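Local coordinates for protein beta sliding clamp (Borrelia burgdorferi, PDB 6DJ8) that probably tethers DNA polymerases and other proteins to DNA as a ring-shaped head-to-tail homodimer, giving them processivity, at residues I26-G31 against K229-G234; R61-E66 against P221-N226; I164-F169 against P378-F383; G200-I205 against F351-S356; Y87-A92 against L127-F132. All coordinates share one frame; numbering follows the deposited sequence.

How the contacts relate
From the N terminus, helix 19-29 opens contact 1, which closes at the end of helix 223-231 and so joins the N-terminal to the central domain. Inside that loop lie contact 2, which brings I63, just before strand 64-70, against the start of helix 223-231, and contact 5, a short closure within the N-terminal domain that contact 2 also encloses. Contact 3 starts within the loops of contacts 1 and 2 and ends beyond them, crossing both, and binds the central domain to the C-terminal one. Contact 4 is nested within contact 3 and spans the same two domains; it too crosses contacts 1 and 2. Contacts 3 and 5 lie about 42 Å apart, centre to centre.

Contact 1: residues I26-G31 against K229-G234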
# COMPACT_ATOMS: atom_id res chain seq x y z
N ILE A 26 20.76 -6.32 -5.68
CA ILE A 26 20.70 -6.02 -4.25
C ILE A 26 19.28 -6.25 -3.73
O ILE A 26 19.09 -6.77 -2.62
CB ILE A 26 21.15 -4.57 -3.98
CG1 ILE A 26 22.64 -4.38 -4.21
CG2 ILE A 26 20.83 -4.21 -2.55
CD1 ILE A 26 22.97 -2.87 -4.35
N GLU A 27 18.28 -5.80 -4.48
CA GLU A 27 16.90 -6.01 -4.08
C GLU A 27 16.61 -7.49 -3.87
O GLU A 27 16.01 -7.88 -2.87
CB GLU A 27 15.95 -5.40 -5.12
CG GLU A 27 14.49 -5.33 -4.73
CD GLU A 27 13.75 -6.62 -5.03
OE1 GLU A 27 14.20 -7.37 -5.92
OE2 GLU A 27 12.72 -6.88 -4.38
N LYS A 28 17.10 -8.33 -4.79
CA LYS A 28 16.91 -9.77 -4.66
C LYS A 28 17.65 -10.31 -3.44
O LYS A 28 17.05 -10.98 -2.59
CB LYS A 28 17.41 -10.48 -5.92
CG LYS A 28 16.48 -10.27 -7.13
CD LYS A 28 17.15 -10.74 -8.40
CE LYS A 28 16.27 -10.44 -9.61
NZ LYS A 28 16.78 -11.09 -10.86
N ALA A 29 18.94 -9.97 -3.31
CA ALA A 29 19.76 -10.55 -2.24
C ALA A 29 19.21 -10.19 -0.87
O ALA A 29 19.21 -11.02 0.05
CB ALA A 29 21.22 -10.08 -2.37
N LYS A 30 18.74 -8.96 -0.70
CA LYS A 30 18.30 -8.56 0.62
C LYS A 30 16.92 -9.10 0.95
O LYS A 30 16.44 -8.91 2.07
CB LYS A 30 18.32 -7.02 0.76
CG LYS A 30 17.09 -6.31 0.27
CD LYS A 30 17.33 -4.80 0.22
CE LYS A 30 16.16 -4.02 0.80
NZ LYS A 30 14.86 -4.35 0.15
N GLY A 31 16.30 -9.83 0.02
CA GLY A 31 14.99 -10.39 0.29
C GLY A 31 14.96 -11.30 1.50
O GLY A 31 13.95 -11.36 2.20
N LYS A 229 10.81 -18.09 -5.97
CA LYS A 229 9.83 -17.73 -6.98
C LYS A 229 9.99 -16.27 -7.40
O LYS A 229 9.63 -15.92 -8.53
CB LYS A 229 8.41 -18.04 -6.52
CG LYS A 229 7.94 -17.41 -5.22
CD LYS A 229 6.51 -17.89 -4.94
CE LYS A 229 6.15 -17.85 -3.46
NZ LYS A 229 4.91 -18.65 -3.20
N HIS A 230 10.57 -15.43 -6.54
CA HIS A 230 10.94 -14.07 -6.92
C HIS A 230 12.21 -14.03 -7.77
O HIS A 230 12.42 -13.06 -8.51
CB HIS A 230 11.12 -13.23 -5.65
CG HIS A 230 11.57 -11.82 -5.90
ND1 HIS A 230 10.99 -11.00 -6.84
CD2 HIS A 230 12.56 -11.08 -5.33
CE1 HIS A 230 11.59 -9.83 -6.85
NE2 HIS A 230 12.54 -9.85 -5.94
N LEU A 231 13.08 -15.05 -7.69
CA LEU A 231 14.35 -15.01 -8.40
C LEU A 231 14.29 -15.60 -9.80
O LEU A 231 15.00 -15.13 -10.70
CB LEU A 231 15.43 -15.77 -7.62
CG LEU A 231 15.75 -15.30 -6.21
CD1 LEU A 231 16.76 -16.21 -5.60
CD2 LEU A 231 16.31 -13.91 -6.27
N MET A 232 13.46 -16.60 -10.02
CA MET A 232 13.52 -17.36 -11.26
C MET A 232 12.78 -16.65 -12.38
O MET A 232 11.59 -16.34 -12.26
CB MET A 232 12.98 -18.76 -11.04
CG MET A 232 14.02 -19.69 -10.47
SD MET A 232 13.34 -21.32 -10.22
CE MET A 232 12.27 -21.38 -11.58
N SER A 233 13.50 -16.43 -13.48
CA SER A 233 12.93 -15.73 -14.63
C SER A 233 11.83 -16.54 -15.31
O SER A 233 10.91 -15.95 -15.88
CB SER A 233 14.05 -15.43 -15.63
OG SER A 233 14.58 -16.63 -16.18
N GLY A 234 11.90 -17.87 -15.26
CA GLY A 234 10.98 -18.70 -15.99
C GLY A 234 11.51 -19.19 -17.32
O GLY A 234 10.87 -20.02 -17.96
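E27 and H230 face each other across the contact, and a hydrogen bond runs from H230 NE2 to E27 OE1 at 3.0 Å. The acceptor lies in the imidazole plane, the N-H points at it at 160°, and OE1 receives it on its syn lone pair. The carboxylate stands almost perpendicular to the ring. With CG trans to the main-chain nitrogen (chi1 -170°) and a bend at chi2, E27 swings its carboxylate round toward the histidine. K28 does something different: its extended chain runs past L231, and K28 CB rests 3.6 Å from L231 CD2, with CG and CD close to the same methyl. The amine continues beyond to the hydroxyl of Y254. L231 also packs on F65 and F251. Helix 19-29 of the N-terminal domain is thereby joined to the last turn of helix 223-231 in the central domain. Because NE2 donates its proton to a carboxylate, the acid would be expected to favour protonation of H230 at ND1 too, making the bond partly ionic.

Contact 2: residues R61-E66 against P221-N226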
# COMPACT_ATOMS: atom_id res chain seq x y z
N ARG A 61 21.32 -16.89 7.94
CA ARG A 61 22.05 -17.87 8.73
C ARG A 61 21.49 -19.28 8.49
O ARG A 61 22.00 -20.24 9.06
CB ARG A 61 22.09 -17.51 10.22
CG ARG A 61 22.50 -16.02 10.45
CD ARG A 61 22.74 -15.66 11.90
NE ARG A 61 23.95 -16.29 12.41
CZ ARG A 61 24.40 -16.17 13.65
NH1 ARG A 61 25.51 -16.78 14.02
NH2 ARG A 61 23.73 -15.41 14.52
N ASN A 62 20.47 -19.42 7.65
CA ASN A 62 20.01 -20.74 7.19
C ASN A 62 20.05 -20.83 5.68
O ASN A 62 20.68 -21.75 5.14
CB ASN A 62 18.60 -21.02 7.71
CG ASN A 62 18.18 -22.46 7.52
OD1 ASN A 62 18.32 -23.02 6.43
ND2 ASN A 62 17.67 -23.07 8.58
N ILE A 63 19.41 -19.91 4.98
CA ILE A 63 19.53 -19.77 3.54
C ILE A 63 20.80 -18.98 3.25
O ILE A 63 21.07 -17.95 3.90
CB ILE A 63 18.30 -19.04 2.97
CG1 ILE A 63 17.05 -19.90 3.15
CG2 ILE A 63 18.54 -18.68 1.51
CD1 ILE A 63 15.74 -19.17 2.92
N PHE A 64 21.60 -19.46 2.30
CA PHE A 64 22.82 -18.79 1.86
C PHE A 64 22.66 -18.50 0.38
O PHE A 64 22.37 -19.40 -0.41
CB PHE A 64 24.06 -19.65 2.15
CG PHE A 64 24.39 -19.72 3.60
CD1 PHE A 64 23.77 -20.62 4.43
CD2 PHE A 64 25.29 -18.80 4.15
CE1 PHE A 64 24.07 -20.65 5.78
CE2 PHE A 64 25.59 -18.82 5.49
CZ PHE A 64 24.98 -19.75 6.30
N PHE A 65 22.80 -17.23 0.02
CA PHE A 65 22.50 -16.77 -1.32
C PHE A 65 23.74 -16.15 -1.94
O PHE A 65 24.49 -15.45 -1.26
CB PHE A 65 21.36 -15.73 -1.30
CG PHE A 65 21.15 -15.01 -2.61
CD1 PHE A 65 20.31 -15.53 -3.57
CD2 PHE A 65 21.77 -13.79 -2.86
CE1 PHE A 65 20.09 -14.88 -4.78
CE2 PHE A 65 21.58 -13.12 -4.06
CZ PHE A 65 20.73 -13.65 -5.02
N GLU A 66 23.94 -16.40 -3.22
CA GLU A 66 25.07 -15.80 -3.91
C GLU A 66 24.68 -15.50 -5.36
O GLU A 66 24.09 -16.35 -6.03
CB GLU A 66 26.28 -16.75 -3.84
CG GLU A 66 27.26 -16.61 -4.96
CD GLU A 66 28.54 -17.38 -4.71
OE1 GLU A 66 29.33 -17.49 -5.67
OE2 GLU A 66 28.73 -17.88 -3.58
N PRO A 221 12.72 -26.33 4.25
CA PRO A 221 11.90 -25.23 4.77
C PRO A 221 11.32 -24.42 3.63
O PRO A 221 11.98 -24.18 2.61
CB PRO A 221 12.89 -24.40 5.61
CG PRO A 221 13.95 -25.40 6.01
CD PRO A 221 14.10 -26.25 4.77
N VAL A 222 10.05 -24.03 3.78
CA VAL A 222 9.37 -23.40 2.67
C VAL A 222 9.98 -22.04 2.32
O VAL A 222 9.86 -21.59 1.17
CB VAL A 222 7.86 -23.28 2.96
CG1 VAL A 222 7.58 -22.25 4.10
CG2 VAL A 222 7.12 -22.90 1.68
N LYS A 223 10.66 -21.37 3.25
CA LYS A 223 11.08 -19.99 2.98
C LYS A 223 11.90 -19.90 1.70
O LYS A 223 11.69 -19.00 0.88
CB LYS A 223 11.86 -19.40 4.15
CG LYS A 223 12.39 -17.98 3.90
CD LYS A 223 13.13 -17.43 5.10
CE LYS A 223 13.58 -15.97 4.88
NZ LYS A 223 14.38 -15.50 6.04
N ILE A 224 12.80 -20.87 1.46
CA ILE A 224 13.63 -20.77 0.26
C ILE A 224 12.77 -20.81 -1.00
O ILE A 224 13.13 -20.19 -2.01
CB ILE A 224 14.73 -21.87 0.23
CG1 ILE A 224 15.76 -21.48 -0.84
CG2 ILE A 224 14.13 -23.24 -0.08
CD1 ILE A 224 17.00 -22.35 -0.84
N PHE A 225 11.61 -21.48 -0.96
CA PHE A 225 10.78 -21.51 -2.16
C PHE A 225 10.07 -20.18 -2.38
O PHE A 225 9.93 -19.74 -3.52
CB PHE A 225 9.79 -22.68 -2.08
CG PHE A 225 10.49 -24.00 -2.06
CD1 PHE A 225 11.09 -24.49 -3.20
CD2 PHE A 225 10.67 -24.69 -0.87
CE1 PHE A 225 11.81 -25.69 -3.18
CE2 PHE A 225 11.37 -25.88 -0.84
CZ PHE A 225 11.94 -26.38 -2.01
N ASN A 226 9.61 -19.54 -1.31
CA ASN A 226 9.08 -18.18 -1.47
C ASN A 226 10.14 -17.26 -2.06
O ASN A 226 9.87 -16.52 -3.00
CB ASN A 226 8.56 -17.66 -0.13
CG ASN A 226 7.35 -18.45 0.35
OD1 ASN A 226 6.54 -18.88 -0.46
ND2 ASN A 226 7.21 -18.63 1.67
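Apolar packing makes up this contact, and I63 supplies one side of it. I63 CD1 reaches the first turn of helix 223-231 and settles between two neighbouring residues, touching K223 CG at 3.7 Å and I224 CB at 3.9 Å. I63 CD1 also lies 3.7 Å from the backbone nitrogen I224 N, so it rests against main chain as well as side chains. CG1 of I63 is trans to its carbonyl carbon (chi1 -66°), which extends the longer branch toward the helix. On the other side, the fully extended K223 chain offers its CG and CD methylenes to the isoleucine.

Among the polar bonds, K223 NZ forms a salt bridge with D60 OD2, while D60 OD1 accepts from the backbone nitrogens of N62 and I63, so one aspartate holds both the turn before the strand and the lysine. Within the helix start, V222 O accepts from F225 N at 2.8 Å and from N226 N.

I63 and I224 both pack on I256 of strand 254-259, which lies beside strand 64-70 in one antiparallel sheet. This is the sliding-clamp arrangement, in which a sheet continuous across two domains forms the outer layer and helices pack against its inner side.

Contact 3: residues I164-F169 against P378-F383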
# COMPACT_ATOMS: atom_id res chain seq x y z
N ILE A 164 6.27 -24.52 -7.45
CA ILE A 164 6.42 -23.71 -6.24
C ILE A 164 5.12 -22.97 -5.96
O ILE A 164 4.63 -22.94 -4.82
CB ILE A 164 7.59 -22.72 -6.40
CG1 ILE A 164 8.93 -23.45 -6.30
CG2 ILE A 164 7.48 -21.57 -5.39
CD1 ILE A 164 10.13 -22.56 -6.65
N ASN A 165 4.55 -22.36 -7.00
CA ASN A 165 3.29 -21.62 -6.85
C ASN A 165 2.18 -22.52 -6.32
O ASN A 165 1.33 -22.08 -5.55
CB ASN A 165 2.90 -20.98 -8.19
CG ASN A 165 1.79 -19.93 -8.04
OD1 ASN A 165 1.86 -19.07 -7.17
ND2 ASN A 165 0.77 -20.01 -8.89
N ARG A 166 2.20 -23.81 -6.67
CA ARG A 166 1.15 -24.71 -6.21
C ARG A 166 1.46 -25.34 -4.85
O ARG A 166 0.55 -25.86 -4.21
CB ARG A 166 0.93 -25.82 -7.25
CG ARG A 166 -0.01 -25.32 -8.34
CD ARG A 166 0.20 -25.91 -9.72
NE ARG A 166 -0.62 -25.15 -10.66
CZ ARG A 166 -1.59 -25.65 -11.41
NH1 ARG A 166 -1.88 -26.94 -11.40
NH2 ARG A 166 -2.27 -24.84 -12.20
N ILE A 167 2.71 -25.27 -4.39
CA ILE A 167 3.13 -25.98 -3.18
C ILE A 167 3.38 -25.03 -2.01
O ILE A 167 2.94 -25.29 -0.89
CB ILE A 167 4.38 -26.83 -3.48
CG1 ILE A 167 3.99 -28.10 -4.25
CG2 ILE A 167 5.07 -27.22 -2.19
CD1 ILE A 167 3.39 -29.18 -3.37
N ALA A 168 4.05 -23.89 -2.26
CA ALA A 168 4.57 -23.09 -1.15
C ALA A 168 3.47 -22.63 -0.19
O ALA A 168 3.63 -22.70 1.04
CB ALA A 168 5.35 -21.88 -1.69
N PHE A 169 2.35 -22.14 -0.73
CA PHE A 169 1.34 -21.53 0.14
C PHE A 169 0.74 -22.51 1.14
O PHE A 169 0.23 -22.07 2.18
CB PHE A 169 0.23 -20.89 -0.72
CG PHE A 169 -0.74 -21.90 -1.31
CD1 PHE A 169 -0.50 -22.47 -2.55
CD2 PHE A 169 -1.90 -22.26 -0.61
CE1 PHE A 169 -1.42 -23.40 -3.11
CE2 PHE A 169 -2.82 -23.16 -1.15
CZ PHE A 169 -2.56 -23.75 -2.40
N PRO A 378 -9.40 -30.09 -14.32
CA PRO A 378 -9.74 -31.13 -15.29
C PRO A 378 -8.55 -31.45 -16.18
O PRO A 378 -7.83 -30.55 -16.61
CB PRO A 378 -10.90 -30.52 -16.09
CG PRO A 378 -11.56 -29.57 -15.13
CD PRO A 378 -10.38 -28.99 -14.37
N GLU A 379 -8.35 -32.74 -16.42
CA GLU A 379 -7.30 -33.31 -17.26
C GLU A 379 -5.91 -33.16 -16.65
O GLU A 379 -4.93 -33.57 -17.27
CB GLU A 379 -7.29 -32.72 -18.68
N ASN A 380 -5.80 -32.59 -15.45
CA ASN A 380 -4.52 -32.53 -14.75
C ASN A 380 -4.53 -33.55 -13.62
O ASN A 380 -5.25 -33.40 -12.63
CB ASN A 380 -4.28 -31.12 -14.20
CG ASN A 380 -2.90 -30.95 -13.60
OD1 ASN A 380 -2.13 -31.90 -13.49
ND2 ASN A 380 -2.59 -29.72 -13.19
N PHE A 381 -3.65 -34.54 -13.72
CA PHE A 381 -3.57 -35.59 -12.72
C PHE A 381 -2.32 -35.45 -11.88
O PHE A 381 -2.02 -36.33 -11.06
CB PHE A 381 -3.67 -36.96 -13.39
CG PHE A 381 -4.92 -37.11 -14.20
CD1 PHE A 381 -6.14 -37.28 -13.56
CD2 PHE A 381 -4.89 -37.02 -15.58
CE1 PHE A 381 -7.31 -37.40 -14.29
CE2 PHE A 381 -6.06 -37.13 -16.32
CZ PHE A 381 -7.27 -37.32 -15.67
N ASN A 382 -1.57 -34.36 -12.09
CA ASN A 382 -0.37 -34.05 -11.34
C ASN A 382 -0.62 -33.21 -10.10
O ASN A 382 0.21 -33.21 -9.19
CB ASN A 382 0.65 -33.37 -12.26
CG ASN A 382 1.17 -34.32 -13.34
OD1 ASN A 382 0.66 -34.34 -14.46
ND2 ASN A 382 2.15 -35.13 -12.99
N PHE A 383 -1.70 -32.44 -10.05
CA PHE A 383 -1.92 -31.52 -8.94
C PHE A 383 -3.19 -31.88 -8.18
O PHE A 383 -4.26 -32.03 -8.79
CB PHE A 383 -1.95 -30.08 -9.44
CG PHE A 383 -2.24 -29.07 -8.37
CD1 PHE A 383 -1.54 -29.08 -7.18
CD2 PHE A 383 -3.19 -28.10 -8.57
CE1 PHE A 383 -1.80 -28.13 -6.20
CE2 PHE A 383 -3.45 -27.15 -7.61
CZ PHE A 383 -2.76 -27.16 -6.42
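R166 and F383 approach with their CA atoms 8.0 Å apart, the closest backbone pair between the end of helix 157-167 and the loop that leads into strand 383-387. At the helix end, I164 O accepts from both I167 N and A168 N. In the loop, N380 OD1 takes the backbone N-H of N382, with N382 N at 2.9 Å, an Asx turn that folds the chain just before F383.

Between the side chains, the aliphatic part of R166 lies over one face of the F383 ring: R166 CG sits above its centre, 3.9 Å from the centroid and 12° off the normal, in a CH-pi contact, and CB reaches the same face. CG of R166 is trans to its carbonyl carbon (chi1 -83°), and the bend at chi2 turns the chain across the ring. The guanidinium then runs on past the ring toward its CB end, R166 NH1 lying 3.3 Å from F383 CD2, its plane turned 49° from the ring. R166 NH1 and N380 ND2 come within 3.4 Å, but both are donors.

E377 reconciles them: it forms a salt bridge with R166 and accepts a hydrogen bond from the N380 amide. The aromatic face thus shelters the arginine methylenes, while a carboxylate shared with N380 would be expected to offset the positive charge of this buried side chain at the junction of the central and C-terminal domains.

Contact 4: residues G200-I205 against F351-S356; sequences GHRMSI and FVEAIS
R202 grips E353 end-on, with NH1 and NH2 both directed at the single oxygen OE2. The two bonds of this salt bridge match: R202 NH1 and R202 NH2 each lie 2.8 Å from E353 OE2, and each N-H makes an angle of 138° with it. The oxygen sits at the edge of the guanidinium, near its plane. On the carboxylate side the donors differ: NH2 uses the syn lone pair and NH1 comes from above the carboxylate plane; the two flat groups are turned 55° apart.

Outward from this pair, R202 CG is wedged between its own backbone N and carbonyl carbon (chi1 42°), and a further bend sends the chain to the helix. F169 and H385 pack on the arginine, and F169 also touches E353. The glutamate stands on helix 348-355 of the C-terminal domain, and R202 starts a strand of the central domain, next to G200 and H201, which meet the bound peptide. Two charged N-H groups converge on one carboxylate oxygen, a bridge that joins the two domains and should favour the ionised acid.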
# COMPACT_ATOMS: atom_id res chain seq x y z
N GLY A 200 -1.54 -29.09 8.13
CA GLY A 200 -2.43 -29.90 8.92
C GLY A 200 -3.89 -29.77 8.55
O GLY A 200 -4.69 -30.63 8.92
N HIS A 201 -4.27 -28.71 7.85
CA HIS A 201 -5.66 -28.50 7.49
C HIS A 201 -5.91 -28.44 5.99
O HIS A 201 -6.98 -28.84 5.53
CB HIS A 201 -6.15 -27.21 8.16
CG HIS A 201 -6.09 -27.29 9.65
ND1 HIS A 201 -4.93 -27.05 10.36
CD2 HIS A 201 -7.04 -27.59 10.56
CE1 HIS A 201 -5.17 -27.22 11.64
NE2 HIS A 201 -6.44 -27.53 11.80
N ARG A 202 -4.93 -27.98 5.23
CA ARG A 202 -4.98 -27.95 3.78
C ARG A 202 -3.64 -28.45 3.28
O ARG A 202 -2.62 -28.33 3.97
CB ARG A 202 -5.33 -26.55 3.24
CG ARG A 202 -4.62 -25.36 3.94
CD ARG A 202 -3.29 -25.03 3.28
NE ARG A 202 -2.70 -23.79 3.82
CZ ARG A 202 -3.04 -22.57 3.42
NH1 ARG A 202 -3.97 -22.43 2.46
NH2 ARG A 202 -2.47 -21.48 3.95
N MET A 203 -3.64 -29.04 2.08
CA MET A 203 -2.47 -29.74 1.59
C MET A 203 -2.41 -29.68 0.07
O MET A 203 -3.42 -29.89 -0.60
CB MET A 203 -2.48 -31.22 2.05
CG MET A 203 -1.48 -32.10 1.28
SD MET A 203 -1.55 -33.87 1.77
CE MET A 203 -1.01 -33.76 3.45
N SER A 204 -1.21 -29.44 -0.46
CA SER A 204 -0.93 -29.52 -1.88
C SER A 204 -0.04 -30.73 -2.19
O SER A 204 0.87 -31.06 -1.43
CB SER A 204 -0.28 -28.23 -2.37
OG SER A 204 -1.24 -27.16 -2.46
N ILE A 205 -0.34 -31.40 -3.30
CA ILE A 205 0.43 -32.54 -3.81
C ILE A 205 0.70 -32.30 -5.29
O ILE A 205 -0.25 -32.23 -6.09
CB ILE A 205 -0.32 -33.87 -3.62
CG1 ILE A 205 -0.58 -34.12 -2.14
CG2 ILE A 205 0.48 -35.02 -4.22
CD1 ILE A 205 -1.79 -34.93 -1.88
N PHE A 351 -9.82 -21.72 0.93
CA PHE A 351 -10.51 -21.92 -0.34
C PHE A 351 -10.00 -20.92 -1.38
O PHE A 351 -9.57 -21.30 -2.47
CB PHE A 351 -12.02 -21.76 -0.11
CG PHE A 351 -12.92 -22.38 -1.16
CD1 PHE A 351 -12.41 -23.22 -2.15
CD2 PHE A 351 -14.28 -22.11 -1.15
CE1 PHE A 351 -13.26 -23.79 -3.11
CE2 PHE A 351 -15.15 -22.69 -2.11
CZ PHE A 351 -14.64 -23.51 -3.09
N VAL A 352 -10.01 -19.64 -1.01
CA VAL A 352 -9.58 -18.58 -1.93
C VAL A 352 -8.11 -18.74 -2.29
O VAL A 352 -7.73 -18.63 -3.46
CB VAL A 352 -9.85 -17.19 -1.31
CG1 VAL A 352 -9.16 -16.10 -2.13
CG2 VAL A 352 -11.36 -16.92 -1.19
N GLU A 353 -7.26 -18.98 -1.28
CA GLU A 353 -5.84 -19.16 -1.57
C GLU A 353 -5.63 -20.30 -2.54
O GLU A 353 -4.81 -20.20 -3.46
CB GLU A 353 -5.05 -19.44 -0.30
CG GLU A 353 -4.11 -18.37 0.10
CD GLU A 353 -3.03 -18.89 1.03
OE1 GLU A 353 -1.85 -18.49 0.84
OE2 GLU A 353 -3.38 -19.70 1.94
N ALA A 354 -6.34 -21.41 -2.34
CA ALA A 354 -6.12 -22.57 -3.19
C ALA A 354 -6.58 -22.27 -4.62
O ALA A 354 -5.82 -22.45 -5.58
CB ALA A 354 -6.83 -23.80 -2.62
N ILE A 355 -7.80 -21.75 -4.78
CA ILE A 355 -8.26 -21.60 -6.15
C ILE A 355 -7.48 -20.52 -6.89
O ILE A 355 -7.44 -20.54 -8.13
CB ILE A 355 -9.77 -21.32 -6.21
CG1 ILE A 355 -10.06 -19.90 -5.75
CG2 ILE A 355 -10.53 -22.35 -5.38
CD1 ILE A 355 -11.53 -19.58 -5.85
N SER A 356 -6.80 -19.62 -6.18
CA SER A 356 -6.04 -18.58 -6.86
C SER A 356 -4.84 -19.12 -7.62
O SER A 356 -4.27 -18.40 -8.44
CB SER A 356 -5.57 -17.52 -5.85
OG SER A 356 -4.41 -17.97 -5.15

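Contact 5: residues Y87-A92 against L127-F132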
# COMPACT_ATOMS: atom_id res chain seq x y z
N TYR A 87 21.17 -0.47 -0.86
CA TYR A 87 20.06 -0.38 -1.80
C TYR A 87 19.61 1.06 -1.97
O TYR A 87 19.35 1.51 -3.09
CB TYR A 87 18.91 -1.26 -1.31
CG TYR A 87 17.75 -1.34 -2.27
CD1 TYR A 87 17.93 -1.82 -3.56
CD2 TYR A 87 16.46 -0.94 -1.90
CE1 TYR A 87 16.88 -1.91 -4.46
CE2 TYR A 87 15.39 -1.02 -2.80
CZ TYR A 87 15.61 -1.52 -4.07
OH TYR A 87 14.59 -1.62 -4.99
N ASP A 88 19.47 1.79 -0.87
CA ASP A 88 19.05 3.18 -0.96
C ASP A 88 20.04 3.99 -1.79
O ASP A 88 19.63 4.79 -2.65
CB ASP A 88 18.90 3.77 0.43
CG ASP A 88 17.63 3.30 1.12
OD1 ASP A 88 16.78 2.69 0.44
OD2 ASP A 88 17.48 3.53 2.33
N ALA A 89 21.34 3.77 -1.58
CA ALA A 89 22.36 4.49 -2.33
C ALA A 89 22.18 4.29 -3.82
O ALA A 89 22.19 5.24 -4.61
CB ALA A 89 23.75 4.04 -1.88
N VAL A 90 22.02 3.03 -4.24
CA VAL A 90 21.91 2.74 -5.66
C VAL A 90 20.59 3.27 -6.23
O VAL A 90 20.53 3.73 -7.37
CB VAL A 90 22.09 1.22 -5.85
CG1 VAL A 90 21.69 0.79 -7.23
CG2 VAL A 90 23.55 0.83 -5.51
N LYS A 91 19.50 3.21 -5.45
CA LYS A 91 18.27 3.87 -5.89
C LYS A 91 18.48 5.38 -6.00
O LYS A 91 17.98 6.03 -6.94
CB LYS A 91 17.13 3.59 -4.90
CG LYS A 91 16.32 2.34 -5.24
CD LYS A 91 15.10 2.13 -4.33
CE LYS A 91 13.89 3.02 -4.72
NZ LYS A 91 14.05 4.50 -4.54
N ALA A 92 19.21 5.95 -5.05
CA ALA A 92 19.46 7.39 -5.08
C ALA A 92 20.13 7.79 -6.38
O ALA A 92 19.84 8.85 -6.93
CB ALA A 92 20.31 7.79 -3.87
N LEU A 127 27.78 10.15 -2.76
CA LEU A 127 27.22 9.44 -1.62
C LEU A 127 28.34 8.81 -0.82
O LEU A 127 29.34 8.36 -1.38
CB LEU A 127 26.26 8.33 -2.06
CG LEU A 127 25.26 8.62 -3.18
CD1 LEU A 127 24.48 7.34 -3.56
CD2 LEU A 127 24.29 9.75 -2.79
N LYS A 128 28.18 8.78 0.50
CA LYS A 128 29.14 8.11 1.37
C LYS A 128 28.36 7.12 2.22
O LYS A 128 27.49 7.53 3.00
CB LYS A 128 29.90 9.10 2.26
CG LYS A 128 30.82 10.03 1.50
CD LYS A 128 31.74 10.81 2.45
CE LYS A 128 32.67 11.74 1.68
NZ LYS A 128 33.44 12.68 2.58
N GLU A 129 28.68 5.84 2.08
CA GLU A 129 27.99 4.77 2.79
C GLU A 129 28.96 4.07 3.74
O GLU A 129 29.92 3.42 3.28
CB GLU A 129 27.39 3.76 1.81
CG GLU A 129 26.21 4.30 0.99
CD GLU A 129 24.95 4.50 1.84
OE1 GLU A 129 24.92 4.08 3.02
OE2 GLU A 129 23.96 5.07 1.30
N PRO A 130 28.75 4.18 5.04
CA PRO A 130 29.65 3.50 5.98
C PRO A 130 29.54 2.00 5.84
O PRO A 130 28.49 1.46 5.47
CB PRO A 130 29.19 3.99 7.36
CG PRO A 130 27.88 4.72 7.14
CD PRO A 130 27.98 5.22 5.72
N THR A 131 30.66 1.33 6.10
CA THR A 131 30.79 -0.11 5.96
C THR A 131 31.25 -0.73 7.26
O THR A 131 31.66 -0.04 8.20
CB THR A 131 31.77 -0.47 4.84
OG1 THR A 131 33.06 0.06 5.17
CG2 THR A 131 31.31 0.10 3.51
N PHE A 132 31.19 -2.06 7.32
CA PHE A 132 31.76 -2.74 8.47
C PHE A 132 33.27 -2.81 8.33
O PHE A 132 33.84 -2.59 7.26
CB PHE A 132 31.16 -4.14 8.62
CG PHE A 132 29.75 -4.11 9.13
CD1 PHE A 132 28.69 -3.95 8.26
CD2 PHE A 132 29.50 -4.19 10.49
CE1 PHE A 132 27.39 -3.88 8.73
CE2 PHE A 132 28.20 -4.14 10.98
CZ PHE A 132 27.15 -3.98 10.09
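A89 and A92 of helix 83-92 meet L127 and E129 of strand 126-130, which is outermost in its sheet within this chain; a helix packed on an antiparallel sheet in this way belongs to the sliding-clamp fold, here in its N-terminal domain. The segment axes run nearly antiparallel, at 170°, and pass 9.7 Å apart.

The apolar contacts centre on the leucine. L127 CD1 lies 3.8 Å from A89 CB and 4.2 Å from A92 CB, bridging alanines one helical turn apart. Both alanine methyls point toward the strand, and their small size lets the leucine come close to the helix backbone. The leucine CG lies trans to the carbonyl carbon (chi1 -43°), which sets CG, and with it the CD1 branch, on the helix side.

Polar groups also take part. E129, two residues on and on the same side of the strand, bends at chi2 (-71°) and lays its carboxylate beside A89. Its charge is met by the second subunit: OE1 forms a salt bridge with R324 of that chain, and OE2 a hydrogen bond with Y297 of that chain. Y297 of the second subunit also packs on A89 and L127, and L127 and K128 pair antiparallel with a strand of that chain, so the sheet continues across the dimer interface.

At the helix surface, E129 OE2 lies 3.3 Å from A89 CB, while L127 CD1 sits 3.3 Å from A89 O.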